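Local coordinates for probable starch synthase 4, chloroplastic/amyloplastic (Arabidopsis thaliana, PDB 6GNE), which belongs to the starch synthase family of GT-B glycosyltransferases, two Rossmann-like domains facing a cleft, and is modelled with adenosine-5'-diphosphate and glycans bound, at residues G218-S223 against K244-T249; Q205-S208 against V213-V216; K284-K289 against R471-V476; N262-D267 against A406-S411; L131-G136 against A161-D166. All blocks are in the same frame, centred on the assembly; numbering follows the deposited sequence.

Interaction 1 of 5, residues G218-S223 against K244-T249; sequences GAIIFS and KGLHST. With GLC (alpha-D-glucopyranose), chain D.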
# COMPACT_ATOMS: atom_id res chain seq x y z
N GLY A 218 10.13 -10.38 -15.13
CA GLY A 218 9.50 -10.18 -16.43
C GLY A 218 8.87 -8.82 -16.61
O GLY A 218 8.94 -8.27 -17.69
N ALA A 219 8.26 -8.28 -15.56
CA ALA A 219 7.68 -6.94 -15.65
C ALA A 219 8.72 -5.85 -15.70
O ALA A 219 8.50 -4.84 -16.35
CB ALA A 219 6.71 -6.70 -14.54
N ILE A 220 9.86 -6.04 -15.05
CA ILE A 220 10.93 -5.05 -15.14
C ILE A 220 11.43 -5.00 -16.59
O ILE A 220 11.66 -3.95 -17.14
CB ILE A 220 12.08 -5.31 -14.16
CG1 ILE A 220 11.62 -5.08 -12.71
CG2 ILE A 220 13.30 -4.45 -14.48
CD1 ILE A 220 12.42 -5.88 -11.67
N ILE A 221 11.59 -6.16 -17.19
CA ILE A 221 12.14 -6.27 -18.54
C ILE A 221 11.18 -5.77 -19.62
O ILE A 221 11.52 -4.96 -20.45
CB ILE A 221 12.62 -7.71 -18.80
CG1 ILE A 221 13.84 -7.97 -17.87
CG2 ILE A 221 13.03 -7.93 -20.25
CD1 ILE A 221 14.16 -9.42 -17.69
N PHE A 222 9.95 -6.23 -19.57
CA PHE A 222 8.95 -5.94 -20.61
C PHE A 222 8.20 -4.61 -20.51
O PHE A 222 7.46 -4.28 -21.40
CB PHE A 222 7.96 -7.12 -20.72
CG PHE A 222 8.56 -8.33 -21.36
CD1 PHE A 222 8.44 -8.50 -22.73
CD2 PHE A 222 9.26 -9.29 -20.63
CE1 PHE A 222 8.99 -9.61 -23.37
CE2 PHE A 222 9.85 -10.37 -21.27
CZ PHE A 222 9.70 -10.53 -22.64
N SER A 223 8.37 -3.85 -19.43
CA SER A 223 7.60 -2.63 -19.26
C SER A 223 8.40 -1.47 -19.80
O SER A 223 9.60 -1.49 -19.75
CB SER A 223 7.27 -2.42 -17.79
OG SER A 223 6.50 -3.51 -17.31
N LYS A 244 17.14 -8.27 -3.05
CA LYS A 244 16.49 -9.60 -2.92
C LYS A 244 16.65 -10.44 -4.19
O LYS A 244 15.70 -11.06 -4.65
CB LYS A 244 15.01 -9.44 -2.51
CG LYS A 244 14.75 -8.19 -1.64
CD LYS A 244 13.66 -8.41 -0.62
CE LYS A 244 14.14 -9.24 0.58
NZ LYS A 244 13.23 -9.03 1.77
N GLY A 245 17.87 -10.45 -4.74
CA GLY A 245 18.18 -11.13 -5.99
C GLY A 245 18.03 -10.30 -7.27
O GLY A 245 18.72 -10.59 -8.27
N LEU A 246 17.16 -9.28 -7.25
CA LEU A 246 16.82 -8.50 -8.44
C LEU A 246 17.70 -7.27 -8.68
O LEU A 246 17.56 -6.62 -9.72
CB LEU A 246 15.35 -8.05 -8.38
CG LEU A 246 14.32 -9.14 -8.60
CD1 LEU A 246 12.91 -8.58 -8.38
CD2 LEU A 246 14.47 -9.75 -9.99
N HIS A 247 18.58 -6.95 -7.74
CA HIS A 247 19.45 -5.78 -7.87
C HIS A 247 20.17 -5.66 -9.22
O HIS A 247 20.19 -4.57 -9.80
CB HIS A 247 20.41 -5.69 -6.67
CG HIS A 247 21.57 -6.62 -6.73
ND1 HIS A 247 21.46 -7.97 -6.45
CD2 HIS A 247 22.88 -6.40 -7.03
CE1 HIS A 247 22.65 -8.54 -6.57
NE2 HIS A 247 23.53 -7.61 -6.92
N SER A 248 20.69 -6.78 -9.74
CA SER A 248 21.42 -6.82 -11.03
C SER A 248 20.55 -6.41 -12.22
O SER A 248 21.01 -5.69 -13.12
CB SER A 248 21.99 -8.23 -11.32
OG SER A 248 22.77 -8.75 -10.26
N THR A 249 19.32 -6.90 -12.23
CA THR A 249 18.36 -6.58 -13.26
C THR A 249 17.96 -5.09 -13.22
O THR A 249 17.84 -4.44 -14.27
CB THR A 249 17.10 -7.47 -13.11
OG1 THR A 249 17.49 -8.84 -13.23
CG2 THR A 249 16.03 -7.12 -14.15
C1 GLC D . 9.80 -6.13 -25.00
C2 GLC D . 10.98 -5.87 -24.06
C3 GLC D . 12.27 -6.49 -24.59
C4 GLC D . 11.98 -7.98 -24.83
C5 GLC D . 10.93 -8.05 -25.95
C6 GLC D . 10.64 -9.45 -26.48
O2 GLC D . 11.18 -4.47 -23.85
O3 GLC D . 13.36 -6.32 -23.67
O4 GLC D . 13.18 -8.75 -25.07
O5 GLC D . 9.72 -7.49 -25.42
O6 GLC D . 9.31 -9.55 -27.03
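Ile-220 and Thr-249 make the tight part of this contact, where helix 215-222 meets the start of helix 247-252. Their methyls face each other, with Ile-220 CG2 3.8 Å from Thr-249 CG2, and the two side chains run at a slant to one another. In Ile-220 it is CG2 that lies opposite the backbone N (chi1 -69° for CG1), which carries this branch to the threonine while the CG1 arm runs toward Leu-246. There CD1 of Ile-220 stands 4.3 Å from CD1 of Leu-246, a looser apolar touch. Leu-246 is also backed by Val-216 and Lys-217 of the first helix. Ile-221 adds a marginal contact, its CG1 lying 4.4 Å from Thr-249 CG2. No hydrogen bond joins the segments. The leucine side is buried, whereas Thr-249 is partly exposed, putting the closest methyl pair toward the open border.

At the end of helix 215-222, Ser-223 OG donates to Ala-219 O over 2.6 Å, arriving in the carbonyl plane on a lone pair, which ties the first residue beyond the helix back to its last turn. Here a glucose unit meets the helix: its O2 makes a weak bond of 3.5 Å to Ile-221 O, and its O5 side lies obliquely against the Phe-222 ring. With Trp-157, Asp-158 and Asn-224, Ile-221 and Phe-222 form a glycan pocket at a helix end of the N-terminal domain of this GT-B fold.

Interaction 2 of 5, residues Q205-S208 against V213-V216; sequences QDHS and VNPV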
# COMPACT_ATOMS: atom_id res chain seq x y z
N GLN A 205 13.58 -16.14 -16.21
CA GLN A 205 14.18 -17.15 -15.33
C GLN A 205 14.58 -16.49 -14.00
O GLN A 205 15.22 -15.45 -14.03
CB GLN A 205 15.43 -17.76 -15.96
CG GLN A 205 16.07 -18.88 -15.16
CD GLN A 205 17.18 -19.58 -15.92
OE1 GLN A 205 18.30 -19.06 -16.07
NE2 GLN A 205 16.87 -20.77 -16.43
N ASP A 206 14.23 -17.09 -12.87
CA ASP A 206 14.63 -16.56 -11.57
C ASP A 206 16.17 -16.34 -11.50
O ASP A 206 16.95 -16.81 -12.35
CB ASP A 206 14.04 -17.38 -10.40
CG ASP A 206 14.16 -16.65 -9.06
OD1 ASP A 206 13.94 -15.42 -9.03
OD2 ASP A 206 14.59 -17.29 -8.08
N HIS A 207 16.57 -15.48 -10.58
CA HIS A 207 17.96 -15.12 -10.38
C HIS A 207 18.73 -16.21 -9.67
O HIS A 207 19.92 -16.34 -9.91
CB HIS A 207 18.03 -13.77 -9.62
CG HIS A 207 17.05 -13.63 -8.49
ND1 HIS A 207 17.21 -14.27 -7.28
CD2 HIS A 207 15.88 -12.94 -8.40
CE1 HIS A 207 16.19 -13.98 -6.49
NE2 HIS A 207 15.37 -13.17 -7.14
N SER A 208 18.00 -17.01 -8.85
CA SER A 208 18.54 -18.05 -7.96
C SER A 208 18.23 -19.52 -8.31
O SER A 208 18.66 -20.42 -7.58
CB SER A 208 18.08 -17.79 -6.51
OG SER A 208 18.46 -16.50 -6.10
N VAL A 213 10.64 -19.43 -12.64
CA VAL A 213 10.45 -18.14 -13.32
C VAL A 213 10.04 -17.03 -12.36
O VAL A 213 9.52 -17.29 -11.29
CB VAL A 213 9.45 -18.21 -14.47
CG1 VAL A 213 10.05 -19.00 -15.63
CG2 VAL A 213 8.11 -18.80 -14.02
N ASN A 214 10.27 -15.78 -12.76
CA ASN A 214 10.11 -14.63 -11.87
C ASN A 214 9.22 -13.56 -12.53
O ASN A 214 9.70 -12.82 -13.40
CB ASN A 214 11.48 -14.06 -11.50
CG ASN A 214 11.39 -12.98 -10.45
OD1 ASN A 214 10.59 -12.05 -10.57
ND2 ASN A 214 12.22 -13.08 -9.42
N PRO A 215 7.94 -13.46 -12.10
CA PRO A 215 7.01 -12.50 -12.69
C PRO A 215 7.45 -11.05 -12.60
O PRO A 215 7.33 -10.32 -13.57
CB PRO A 215 5.74 -12.74 -11.92
CG PRO A 215 5.78 -14.19 -11.60
CD PRO A 215 7.22 -14.48 -11.32
N VAL A 216 7.94 -10.64 -11.45
CA VAL A 216 8.39 -9.27 -11.26
C VAL A 216 9.59 -8.98 -12.17
O VAL A 216 9.67 -7.90 -12.73
CB VAL A 216 8.70 -8.96 -9.78
CG1 VAL A 216 9.34 -7.58 -9.61
CG2 VAL A 216 7.42 -9.03 -8.97
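Asp-206 and Asn-214 meet through one nearly straight hydrogen bond: Asn-214 ND2 donates to Asp-206 OD1 over 2.9 Å with an N-H...O angle of 172°. The oxygen lies almost in the amide plane and is met close to the line of its C-O bond, while carboxylate and amide are turned 28° apart. That same OD1 sits over one face of the His-207 ring, toward its rim, and the ring's CD2 is 3.8 Å from Asn-214 ND2.

A step further out, Gln-180 OE1 accepts from both Asn-214 ND2 and His-207 NE2, so the amide nitrogen has two acceptors and the imidazole is tied to the same glutamine. At the ring's other nitrogen, His-207 ND1 and Ser-208 OG share a 2.8 Å hydrogen bond, which helps fix the ring's rotation.

The backbones bring these groups together. Gln-205 and Val-213 form a single bridge, their CA atoms 4.4 Å apart, flanked by backbone bonds between Asp-206 and Arg-212 and between Asn-214 and Met-204. Val-213 also pairs with Ala-183 in a small antiparallel sheet. The other amide atom, Asn-214 OD1, accepts from Lys-217 N, the hallmark of an asparagine N-cap, here opening helix 215-222.

Interaction 3 of 5, residues K284-K289 against R471-V476; sequences KDLQGK and RLVEKV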
# COMPACT_ATOMS: atom_id res chain seq x y z
N LYS A 284 -6.02 24.37 11.98
CA LYS A 284 -6.31 25.63 12.65
C LYS A 284 -7.18 25.49 13.91
O LYS A 284 -7.44 26.49 14.57
CB LYS A 284 -7.02 26.63 11.72
CG LYS A 284 -6.75 26.61 10.23
CD LYS A 284 -5.68 27.61 9.81
CE LYS A 284 -4.27 27.02 9.93
NZ LYS A 284 -3.23 27.95 9.43
N ASP A 285 -7.59 24.27 14.28
CA ASP A 285 -8.53 24.08 15.40
C ASP A 285 -8.48 22.62 15.88
O ASP A 285 -9.16 21.76 15.34
CB ASP A 285 -9.96 24.51 14.95
CG ASP A 285 -11.05 24.22 15.98
OD1 ASP A 285 -10.79 24.13 17.21
OD2 ASP A 285 -12.20 24.10 15.54
N LEU A 286 -7.68 22.37 16.91
CA LEU A 286 -7.43 21.03 17.42
C LEU A 286 -8.38 20.55 18.52
O LEU A 286 -8.25 19.44 19.04
CB LEU A 286 -6.00 20.99 17.94
CG LEU A 286 -4.92 21.41 16.96
CD1 LEU A 286 -3.59 21.58 17.70
CD2 LEU A 286 -4.85 20.39 15.84
N GLN A 287 -9.28 21.40 18.94
CA GLN A 287 -10.42 21.06 19.80
C GLN A 287 -10.89 19.62 19.59
O GLN A 287 -10.82 18.79 20.50
CB GLN A 287 -11.58 22.04 19.49
CG GLN A 287 -12.81 21.91 20.33
CD GLN A 287 -13.05 23.21 21.07
OE1 GLN A 287 -12.27 23.56 21.97
NE2 GLN A 287 -14.10 23.94 20.69
N GLY A 288 -11.33 19.33 18.37
CA GLY A 288 -11.85 18.03 18.00
C GLY A 288 -10.88 16.86 18.11
O GLY A 288 -11.32 15.71 18.19
N LYS A 289 -9.57 17.14 18.08
CA LYS A 289 -8.56 16.09 18.34
C LYS A 289 -8.63 15.63 19.80
O LYS A 289 -8.79 14.44 20.02
CB LYS A 289 -7.13 16.53 18.00
CG LYS A 289 -6.16 15.37 17.91
CD LYS A 289 -4.80 15.83 17.49
CE LYS A 289 -3.77 14.70 17.54
NZ LYS A 289 -4.12 13.47 16.77
N ARG A 471 2.43 23.55 18.39
CA ARG A 471 2.97 24.08 17.14
C ARG A 471 3.46 23.00 16.21
O ARG A 471 3.30 23.11 15.01
CB ARG A 471 4.12 25.06 17.40
CG ARG A 471 3.68 26.47 17.69
CD ARG A 471 4.89 27.39 17.63
NE ARG A 471 4.82 28.37 18.70
CZ ARG A 471 5.62 29.44 18.80
NH1 ARG A 471 6.57 29.66 17.87
NH2 ARG A 471 5.43 30.30 19.81
N LEU A 472 4.09 21.97 16.79
CA LEU A 472 4.57 20.84 16.03
C LEU A 472 3.39 20.11 15.37
O LEU A 472 3.48 19.74 14.17
CB LEU A 472 5.39 19.89 16.92
CG LEU A 472 5.97 18.65 16.22
CD1 LEU A 472 6.87 19.01 15.03
CD2 LEU A 472 6.76 17.84 17.23
N VAL A 473 2.29 19.92 16.13
CA VAL A 473 1.06 19.33 15.60
C VAL A 473 0.50 20.17 14.45
O VAL A 473 0.23 19.64 13.36
CB VAL A 473 -0.02 19.17 16.70
CG1 VAL A 473 -1.34 18.70 16.10
CG2 VAL A 473 0.40 18.17 17.76
N GLU A 474 0.35 21.47 14.68
CA GLU A 474 -0.12 22.41 13.64
C GLU A 474 0.70 22.34 12.34
O GLU A 474 0.17 22.29 11.21
CB GLU A 474 -0.13 23.84 14.17
CG GLU A 474 -1.28 24.02 15.14
CD GLU A 474 -1.20 25.24 16.01
OE1 GLU A 474 -2.23 25.54 16.67
OE2 GLU A 474 -0.12 25.87 16.04
N LYS A 475 2.01 22.32 12.52
CA LYS A 475 2.93 22.34 11.40
C LYS A 475 2.81 21.09 10.55
O LYS A 475 2.78 21.16 9.33
CB LYS A 475 4.37 22.48 11.92
CG LYS A 475 5.42 22.49 10.84
CD LYS A 475 6.78 22.54 11.47
CE LYS A 475 7.83 22.04 10.51
NZ LYS A 475 9.04 21.78 11.31
N VAL A 476 2.78 19.96 11.23
CA VAL A 476 2.72 18.64 10.61
C VAL A 476 1.39 18.43 9.88
O VAL A 476 1.34 17.84 8.80
CB VAL A 476 2.98 17.60 11.75
CG1 VAL A 476 2.47 16.24 11.46
CG2 VAL A 476 4.47 17.52 12.02
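Leu-286 reaches across to Val-473 and Glu-474 from the turn that leads into helix 287-300. Its CB bond already aims at helix 466-477, but CB is still 5.5 Å from Val-473 CG1. One bond further, CG comes within 4.6 Å of that methyl, and the fork beyond it makes the real contact. CD2 lies 3.9 Å from Val-473 CG1, with CD1 almost as near, so the valine methyl is seated against both prongs of the leucine. CD1, extended away from CA (chi2 169°), also passes 4.2 Å from CG of Glu-474. The carboxylate of this partly exposed glutamate runs alongside at a similar distance.

On the helix, Val-473 offers CG1 because this methyl lies opposite its own backbone N (chi1 173°). Met-470 and Met-477, a turn to each side along helix 466-477, also touch Leu-286 and complete its apolar seat. Behind it, Leu-286 O accepts from Lys-289 N over 2.8 Å, holding the turn; the amine of that lysine is bonded to the carbonyls of Ala-385, Ser-387 and Tyr-409.

No hydrogen bond or salt bridge crosses between the segments: the join is small and apolar, a leucine set on a helix, and of the touching residues only Val-473 is buried.

Interaction 4 of 5, residues N262-D267 against A406-S411; sequences NGIDTD and AMRYGS. With AC1 (4,6-dideoxy-4-{[(1S,4R,5S,6S)-4,5,6-trihydroxy-3-(hydroxymethyl)cyclohex-2-en-1-yl]amino}-alpha-D-glucopyranose), chain C.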
# COMPACT_ATOMS: atom_id res chain seq x y z
N ASN A 262 4.88 7.66 -2.66
CA ASN A 262 3.42 7.66 -2.65
C ASN A 262 2.88 8.94 -1.96
O ASN A 262 3.49 9.45 -0.99
CB ASN A 262 2.86 6.46 -1.88
CG ASN A 262 3.11 5.13 -2.54
OD1 ASN A 262 3.13 4.10 -1.85
ND2 ASN A 262 3.23 5.10 -3.87
N GLY A 263 1.79 9.49 -2.47
CA GLY A 263 0.91 10.31 -1.66
C GLY A 263 -0.16 9.48 -0.96
O GLY A 263 -0.16 8.25 -1.00
N ILE A 264 -1.07 10.18 -0.29
CA ILE A 264 -2.31 9.62 0.25
C ILE A 264 -3.47 10.46 -0.27
O ILE A 264 -3.31 11.65 -0.63
CB ILE A 264 -2.35 9.57 1.80
CG1 ILE A 264 -2.25 10.96 2.42
CG2 ILE A 264 -1.22 8.70 2.34
CD1 ILE A 264 -2.50 10.97 3.91
N ASP A 265 -4.63 9.83 -0.30
CA ASP A 265 -5.85 10.48 -0.72
C ASP A 265 -6.28 11.44 0.37
O ASP A 265 -6.97 11.04 1.29
CB ASP A 265 -6.92 9.44 -1.01
CG ASP A 265 -8.16 10.04 -1.61
OD1 ASP A 265 -8.47 11.21 -1.35
OD2 ASP A 265 -8.86 9.31 -2.34
N THR A 266 -5.89 12.70 0.26
CA THR A 266 -6.23 13.69 1.27
C THR A 266 -7.70 14.19 1.27
O THR A 266 -8.04 15.04 2.07
CB THR A 266 -5.28 14.90 1.23
OG1 THR A 266 -5.23 15.42 -0.09
CG2 THR A 266 -3.90 14.50 1.66
N ASP A 267 -8.55 13.66 0.39
CA ASP A 267 -10.01 13.86 0.48
C ASP A 267 -10.64 12.80 1.39
O ASP A 267 -11.40 13.15 2.27
CB ASP A 267 -10.67 13.87 -0.91
CG ASP A 267 -10.28 15.08 -1.73
OD1 ASP A 267 -10.13 16.17 -1.15
OD2 ASP A 267 -10.12 14.96 -2.96
N ALA A 406 -1.09 9.48 9.81
CA ALA A 406 -0.94 9.97 11.17
C ALA A 406 -0.66 11.48 11.20
O ALA A 406 -1.35 12.23 11.90
CB ALA A 406 0.16 9.22 11.89
N MET A 407 0.31 11.95 10.43
CA MET A 407 0.63 13.37 10.41
C MET A 407 -0.52 14.24 9.88
O MET A 407 -0.76 15.35 10.36
CB MET A 407 1.88 13.61 9.58
CG MET A 407 3.14 13.16 10.29
SD MET A 407 4.65 13.64 9.48
CE MET A 407 4.70 12.48 8.12
N ARG A 408 -1.26 13.71 8.92
CA ARG A 408 -2.45 14.38 8.41
C ARG A 408 -3.47 14.59 9.53
O ARG A 408 -4.15 15.60 9.53
CB ARG A 408 -3.03 13.56 7.25
CG ARG A 408 -4.35 14.01 6.65
CD ARG A 408 -4.21 15.34 5.96
NE ARG A 408 -5.37 15.58 5.09
CZ ARG A 408 -5.86 16.77 4.75
NH1 ARG A 408 -5.31 17.88 5.18
NH2 ARG A 408 -6.90 16.84 3.92
N TYR A 409 -3.57 13.64 10.45
CA TYR A 409 -4.47 13.69 11.61
C TYR A 409 -3.78 14.23 12.88
O TYR A 409 -4.31 14.10 13.99
CB TYR A 409 -5.09 12.29 11.86
CG TYR A 409 -6.17 11.93 10.87
CD1 TYR A 409 -5.88 11.71 9.54
CD2 TYR A 409 -7.51 11.85 11.25
CE1 TYR A 409 -6.88 11.40 8.62
CE2 TYR A 409 -8.53 11.54 10.33
CZ TYR A 409 -8.20 11.33 9.02
OH TYR A 409 -9.15 11.02 8.10
N GLY A 410 -2.62 14.84 12.71
CA GLY A 410 -1.91 15.49 13.80
C GLY A 410 -1.14 14.59 14.76
O GLY A 410 -0.63 15.11 15.77
N SER A 411 -1.07 13.28 14.49
CA SER A 411 -0.34 12.35 15.35
C SER A 411 1.11 12.31 14.88
O SER A 411 1.37 12.09 13.69
CB SER A 411 -1.00 10.96 15.31
OG SER A 411 -0.41 10.03 16.22
C1 AC1 C . 0.66 -7.02 -0.90
O2 AC1 C . 2.15 -6.93 -2.82
C2 AC1 C . 1.53 -6.13 -1.80
C4A AC1 C . 3.94 0.40 0.60
C3 AC1 C . 2.54 -5.32 -0.98
O3 AC1 C . 3.25 -4.48 -1.90
C4 AC1 C . 1.82 -4.52 0.11
N4A AC1 C . 2.69 -3.64 0.91
C5 AC1 C . 1.08 -5.55 0.96
O5 AC1 C . 0.12 -6.24 0.16
C6 AC1 C . 0.28 -4.93 2.10
C1B AC1 C . 3.46 -2.52 0.36
C2B AC1 C . 4.52 -1.95 1.34
O2B AC1 C . 4.72 -2.76 2.51
C3B AC1 C . 4.28 -0.50 1.77
O3B AC1 C . 5.51 -0.02 2.29
O4 AC1 C . 3.63 1.71 1.09
C5B AC1 C . 2.82 -0.15 -0.23
C7B AC1 C . 2.58 -1.47 -0.28
C6B AC1 C . 1.99 0.77 -1.08
O6B AC1 C . 2.79 1.41 -2.09
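Arg-408 and Thr-266 cross at about a right angle, the guanidinium lying against the threonine's side chain and bonding to its backbone. NH2 of Arg-408 donates to Thr-266 O over 2.8 Å, with an N-H...O angle of 148°. The nitrogen comes in on a lone pair in the carbonyl plane, and the oxygen sits at the guanidinium edge, tilted 15° from its plane. Carbon packs here too: Thr-266 CB is 3.7 Å from Arg-408 NH2, and CG2 of the threonine lies 3.9 Å from NE. The arginine chain leaves its helix extended and then bends at chi2 (67°), which turns the guanidinium to this loop. At its root, CB of Arg-408 touches Ile-264 CD1 at 4.3 Å.

The loop is shaped by Asp-265, whose OD1 accepts from Asp-267 N over 3.0 Å in an Asx turn and from Ser-268 N. Helix 402-408 ends in a Schellman motif with Gly-410 at C-prime. Farther back, Asn-262 OD1 accepts from AC1 O6B at 2.7 Å, as part of the glycan pocket.

Since Arg-408 NE donates to Trp-269 O, two neutral carbonyls grip the guanidinium and fix its rotation; Asp-267, opposite in charge but 6.0 Å off (OD1 to Arg-408 NH2), may add long-range attraction.

Interaction 5 of 5, residues L131-G136 against A161-D166; sequences LLLQSG and APKGLD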
# COMPACT_ATOMS: atom_id res chain seq x y z
N LEU A 131 -10.44 -8.62 -21.87
CA LEU A 131 -11.53 -7.65 -21.74
C LEU A 131 -11.23 -6.39 -22.54
O LEU A 131 -12.11 -5.88 -23.22
CB LEU A 131 -11.82 -7.31 -20.27
CG LEU A 131 -12.61 -6.04 -19.91
CD1 LEU A 131 -14.05 -6.07 -20.43
CD2 LEU A 131 -12.58 -5.83 -18.41
N LEU A 132 -10.00 -5.89 -22.47
CA LEU A 132 -9.61 -4.69 -23.25
C LEU A 132 -9.74 -4.89 -24.78
O LEU A 132 -10.37 -4.07 -25.48
CB LEU A 132 -8.20 -4.22 -22.87
CG LEU A 132 -8.05 -3.63 -21.48
CD1 LEU A 132 -6.60 -3.27 -21.20
CD2 LEU A 132 -8.95 -2.41 -21.28
N LEU A 133 -9.14 -5.99 -25.26
CA LEU A 133 -9.18 -6.35 -26.67
C LEU A 133 -10.63 -6.41 -27.12
O LEU A 133 -11.04 -5.68 -28.01
CB LEU A 133 -8.48 -7.70 -26.90
CG LEU A 133 -8.50 -8.31 -28.31
CD1 LEU A 133 -7.70 -7.48 -29.32
CD2 LEU A 133 -8.01 -9.75 -28.30
N GLN A 134 -11.42 -7.25 -26.45
CA GLN A 134 -12.80 -7.52 -26.88
C GLN A 134 -13.78 -6.35 -26.81
O GLN A 134 -14.80 -6.41 -27.46
CB GLN A 134 -13.38 -8.76 -26.15
CG GLN A 134 -12.81 -10.07 -26.71
CD GLN A 134 -13.43 -11.33 -26.13
OE1 GLN A 134 -14.64 -11.40 -25.84
NE2 GLN A 134 -12.58 -12.35 -25.94
N SER A 135 -13.47 -5.29 -26.07
CA SER A 135 -14.27 -4.05 -26.10
C SER A 135 -13.71 -2.99 -27.04
O SER A 135 -14.16 -1.85 -27.03
CB SER A 135 -14.38 -3.44 -24.69
OG SER A 135 -13.46 -4.01 -23.79
N GLY A 136 -12.70 -3.35 -27.83
CA GLY A 136 -12.03 -2.39 -28.69
C GLY A 136 -11.42 -1.18 -27.98
O GLY A 136 -11.30 -0.14 -28.56
N ALA A 161 -0.32 -6.87 -28.53
CA ALA A 161 0.22 -5.92 -29.54
C ALA A 161 0.12 -6.43 -30.97
O ALA A 161 -0.22 -5.63 -31.84
CB ALA A 161 1.64 -5.47 -29.21
N PRO A 162 0.39 -7.75 -31.23
CA PRO A 162 0.19 -8.34 -32.58
C PRO A 162 -1.24 -8.89 -32.89
O PRO A 162 -1.41 -9.66 -33.84
CB PRO A 162 1.25 -9.47 -32.62
CG PRO A 162 1.47 -9.86 -31.20
CD PRO A 162 0.97 -8.74 -30.30
N LYS A 163 -2.23 -8.55 -32.07
CA LYS A 163 -3.64 -8.93 -32.29
C LYS A 163 -4.54 -7.70 -32.55
O LYS A 163 -5.77 -7.85 -32.63
CB LYS A 163 -4.17 -9.70 -31.05
CG LYS A 163 -4.22 -11.21 -31.21
CD LYS A 163 -5.07 -11.82 -30.09
CE LYS A 163 -5.45 -13.28 -30.36
NZ LYS A 163 -4.36 -14.18 -29.89
N GLY A 164 -3.95 -6.51 -32.67
CA GLY A 164 -4.72 -5.25 -32.75
C GLY A 164 -4.58 -4.30 -31.56
O GLY A 164 -4.79 -3.11 -31.73
N LEU A 165 -4.22 -4.82 -30.38
CA LEU A 165 -4.00 -3.99 -29.15
C LEU A 165 -2.48 -3.61 -29.02
O LEU A 165 -1.73 -4.23 -28.26
CB LEU A 165 -4.54 -4.74 -27.88
CG LEU A 165 -5.34 -4.13 -26.69
CD1 LEU A 165 -5.25 -5.03 -25.46
CD2 LEU A 165 -4.94 -2.70 -26.34
N ASP A 166 -2.06 -2.58 -29.77
CA ASP A 166 -0.65 -2.08 -29.80
C ASP A 166 -0.55 -0.54 -29.54
O ASP A 166 0.50 0.08 -29.79
CB ASP A 166 0.01 -2.47 -31.14
CG ASP A 166 -0.84 -2.11 -32.37
OD1 ASP A 166 -1.73 -2.91 -32.76
OD2 ASP A 166 -0.63 -1.02 -32.95
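Leu-133 O accepts from Gly-136 N over 2.9 Å, a sound polar bond that closes the end of helix 117-134, while the side chain of the same leucine makes most of the contact with residues 161-166. Gly-136, with positive phi, is the C-prime residue of a Schellman motif, whose second bond runs from Lys-137 N to Leu-132 O. This turn ends the helix just where its last leucines face the opposing loop.

Leu-133 projects with CG opposite its backbone N (chi1 176°), and its two methyls divide the work. CD1 rests 3.8 Å from the backbone O of Lys-163 and also comes within 4.4 Å of Leu-165 CB. CD2 lies 4.0 Å from CD of Lys-163, the two side chains crossing at about a right angle. The lysine uses its methylene stem here; the chain bends at chi4 (86°) and carries NZ off from the leucine.

Leu-165 answers from the loop. Its CD1 is 4.0 Å from Leu-132 CB and just as far from Leu-133 N, so one methyl settles against both the side chain and the backbone of the helix. Behind it stand Tyr-156 and Tyr-160 of helix 152-160 and the loop residue Pro-139, while Leu-132 is backed by Ile-49 of strand 45-51.

The contact thus packs a helix C-terminus against the loop that leads into strand 169-174, part of the beta-alpha-beta crossover from strand 141-145 in the Rossmann-like N-terminal domain.

From the N terminus, interaction 5 comes first, bringing the end of helix 117-134 to the loop before strand 169-174. Interaction 2 then closes a short loop leading into helix 215-222, and interaction 1 follows in series, joining that same helix to the start of helix 247-252; the two touch where Leu-246 meets His-207 and Val-216. Further on, interactions 4 and 3 cross, their segments alternating along the chain. Interaction 4 joins the loop after strand 257-259 to the end of helix 402-408, and interaction 3 the start of helix 287-300 to helix 466-477. They touch through Lys-289 with Tyr-409 and Val-476 with Met-407. Interactions 1 and 2 lie opposite 3 and 4 about the chain's centre.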